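PDB 5Y9D: acyl-coenzyme A oxidase 1 from Yarrowia lipolytica, which uses FAD to oxidise saturated acyl-CoAs to (2E)-enoyl-CoAs, passing the electrons to oxygen to give hydrogen peroxide in peroxisomal fatty acid beta-oxidation. Local coordinates for residues Ser99-Thr104 / Leu111-Leu116. Residues are numbered along the deposited sequence; the frame is centred on the assembly and turned at random.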
loop_
_atom_site.group_PDB
_atom_site.type_symbol
_atom_site.label_atom_id
_atom_site.label_comp_id
_atom_site.label_asym_id
_atom_site.label_seq_id
_atom_site.Cartn_x
_atom_site.Cartn_y
_atom_site.Cartn_z
ATOM N N SER A 99 -31.716 -2.646 -4.461
ATOM C CA SER A 99 -32.383 -3.934 -4.594
ATOM C C SER A 99 -33.445 -4.078 -5.716
ATOM O O SER A 99 -33.626 -5.157 -6.240
ATOM C CB SER A 99 -32.940 -4.381 -3.235
ATOM O OG SER A 99 -34.063 -3.607 -2.943
ATOM N N PRO A 100 -34.131 -3.003 -6.116
ATOM C CA PRO A 100 -35.008 -3.189 -7.283
ATOM C C PRO A 100 -34.298 -3.701 -8.543
ATOM O O PRO A 100 -34.880 -4.454 -9.352
ATOM C CB PRO A 100 -35.533 -1.790 -7.552
ATOM C CG PRO A 100 -35.339 -1.042 -6.269
ATOM C CD PRO A 100 -34.082 -1.595 -5.687
ATOM N N TYR A 101 -33.051 -3.306 -8.719
ATOM C CA TYR A 101 -32.278 -3.729 -9.895
ATOM C C TYR A 101 -31.915 -5.239 -9.939
ATOM O O TYR A 101 -31.515 -5.759 -10.975
ATOM C CB TYR A 101 -31.004 -2.852 -10.037
ATOM C CG TYR A 101 -31.272 -1.363 -10.251
ATOM C CD1 TYR A 101 -32.019 -0.916 -11.337
ATOM C CD2 TYR A 101 -30.751 -0.396 -9.372
ATOM C CE1 TYR A 101 -32.258 0.452 -11.547
ATOM C CE2 TYR A 101 -30.981 0.959 -9.569
ATOM C CZ TYR A 101 -31.736 1.384 -10.663
ATOM O OH TYR A 101 -31.965 2.725 -10.870
ATOM N N LEU A 102 -32.069 -5.947 -8.826
ATOM C CA LEU A 102 -31.802 -7.390 -8.789
ATOM C C LEU A 102 -32.868 -8.180 -9.569
ATOM O O LEU A 102 -32.654 -9.341 -9.942
ATOM C CB LEU A 102 -31.775 -7.891 -7.349
ATOM C CG LEU A 102 -30.817 -7.148 -6.416
ATOM C CD1 LEU A 102 -31.217 -7.364 -4.970
ATOM C CD2 LEU A 102 -29.376 -7.577 -6.662
ATOM N N VAL A 103 -34.027 -7.569 -9.776
ATOM C CA VAL A 103 -35.119 -8.237 -10.447
ATOM C C VAL A 103 -35.109 -7.957 -11.930
ATOM O O VAL A 103 -35.634 -8.751 -12.688
ATOM C CB VAL A 103 -36.487 -7.803 -9.868
ATOM C CG1 VAL A 103 -37.640 -8.353 -10.702
ATOM C CG2 VAL A 103 -36.610 -8.290 -8.432
ATOM N N THR A 104 -34.551 -6.829 -12.356
ATOM C CA THR A 104 -34.641 -6.467 -13.755
ATOM C C THR A 104 -33.334 -6.657 -14.494
ATOM O O THR A 104 -33.353 -6.884 -15.694
ATOM C CB THR A 104 -35.175 -5.031 -13.950
ATOM O OG1 THR A 104 -34.326 -4.074 -13.299
ATOM C CG2 THR A 104 -36.591 -4.933 -13.384
ATOM N N LEU A 111 -23.262 -7.064 -13.389
ATOM C CA LEU A 111 -21.810 -6.876 -13.317
ATOM C C LEU A 111 -21.483 -5.382 -13.298
ATOM O O LEU A 111 -20.804 -4.895 -12.377
ATOM C CB LEU A 111 -21.106 -7.543 -14.499
ATOM C CG LEU A 111 -21.001 -9.081 -14.440
ATOM C CD1 LEU A 111 -20.657 -9.699 -15.796
ATOM C CD2 LEU A 111 -19.992 -9.537 -13.378
ATOM N N TRP A 112 -21.994 -4.661 -14.304
ATOM C CA TRP A 112 -21.617 -3.272 -14.522
ATOM C C TRP A 112 -22.119 -2.366 -13.435
ATOM O O TRP A 112 -21.436 -1.477 -13.000
ATOM C CB TRP A 112 -22.063 -2.787 -15.898
ATOM C CG TRP A 112 -21.237 -3.369 -17.052
ATOM C CD1 TRP A 112 -20.097 -4.160 -16.963
ATOM C CD2 TRP A 112 -21.454 -3.155 -18.440
ATOM N NE1 TRP A 112 -19.624 -4.453 -18.215
ATOM C CE2 TRP A 112 -20.439 -3.858 -19.140
ATOM C CE3 TRP A 112 -22.429 -2.481 -19.168
ATOM C CZ2 TRP A 112 -20.375 -3.885 -20.537
ATOM C CZ3 TRP A 112 -22.361 -2.507 -20.565
ATOM C CH2 TRP A 112 -21.339 -3.191 -21.229
ATOM N N ARG A 113 -23.308 -2.599 -12.946
ATOM C CA ARG A 113 -23.805 -1.738 -11.873
ATOM C C ARG A 113 -22.976 -1.890 -10.609
ATOM O O ARG A 113 -22.706 -0.924 -9.901
ATOM C CB ARG A 113 -25.245 -2.071 -11.605
ATOM C CG ARG A 113 -25.958 -1.080 -10.751
ATOM C CD ARG A 113 -27.341 -1.614 -10.475
ATOM N NE ARG A 113 -28.069 -1.853 -11.717
ATOM C CZ ARG A 113 -28.512 -0.886 -12.510
ATOM N NH1 ARG A 113 -28.297 0.375 -12.208
ATOM N NH2 ARG A 113 -29.176 -1.172 -13.614
ATOM N N ALA A 114 -22.552 -3.105 -10.346
ATOM C CA ALA A 114 -21.664 -3.382 -9.210
ATOM C C ALA A 114 -20.237 -2.796 -9.414
ATOM O O ALA A 114 -19.706 -2.100 -8.546
ATOM C CB ALA A 114 -21.631 -4.888 -8.939
ATOM N N GLN A 115 -19.649 -3.020 -10.574
ATOM C CA GLN A 115 -18.326 -2.473 -10.881
ATOM C C GLN A 115 -18.279 -0.948 -10.815
ATOM O O GLN A 115 -17.420 -0.378 -10.136
ATOM C CB GLN A 115 -17.857 -2.965 -12.256
ATOM C CG GLN A 115 -17.549 -4.443 -12.275
ATOM C CD GLN A 115 -17.556 -5.065 -13.659
ATOM O OE1 GLN A 115 -17.578 -4.382 -14.704
ATOM N NE2 GLN A 115 -17.494 -6.382 -13.673
ATOM N N LEU A 116 -19.226 -0.291 -11.481
ATOM C CA LEU A 116 -19.263 1.172 -11.512
ATOM C C LEU A 116 -19.480 1.792 -10.127
ATOM O O LEU A 116 -18.879 2.819 -9.777
ATOM C CB LEU A 116 -20.339 1.654 -12.455
ATOM C CG LEU A 116 -20.202 1.190 -13.903
ATOM C CD1 LEU A 116 -21.549 1.260 -14.618
ATOM C CD2 LEU A 116 -19.169 2.016 -14.638
#
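A cation-pi stack between Tyr101 and Arg113 joins two consecutive helical elements in the helical N-terminal part of this acyl-CoA oxidase. Tyr101 lies on the short, weakly bonded helix 101-104, and Arg113 sits in helix 107-118. The CA atoms of the two residues are 8.9 Å apart, so the long arginine side chain spans most of the gap. With chi1 at -167°, the Arg113 chain leaves the helix with CG opposite the backbone N, and stays extended until it bends at chi3. The bend turns the guanidinium flat onto the phenol ring, with the two planes only 6° apart. CZ of Arg113 stands 3.7 Å from the centroid of the Tyr101 ring. NH1 of Arg113 lies over the middle of the ring. NE of Arg113 reaches back to the base of the side chain, 3.5 Å from CB of Tyr101. NH2 of Arg113 sits 3.7 Å from CD1 of Tyr101. The CD methylene of Arg113 adds a van der Waals contact, 3.8 Å from CD2 of Tyr101. Asp105, the residue after Thr104 in the chain, forms a salt bridge with NE of Arg113. Helix 55-70 packs against the pair, with Ser67 touching Tyr101 and Ile64 touching Arg113. With an alanine at the position of Tyr101, one face of the guanidinium would probably lose its cover, and the group would be freer to turn about its salt bridge to Asp105. Arg113 works in two ways: its flat face meets the pi electrons of the ring, while NE is bonded to the Asp105 carboxylate, which probably offsets the charge of this buried residue.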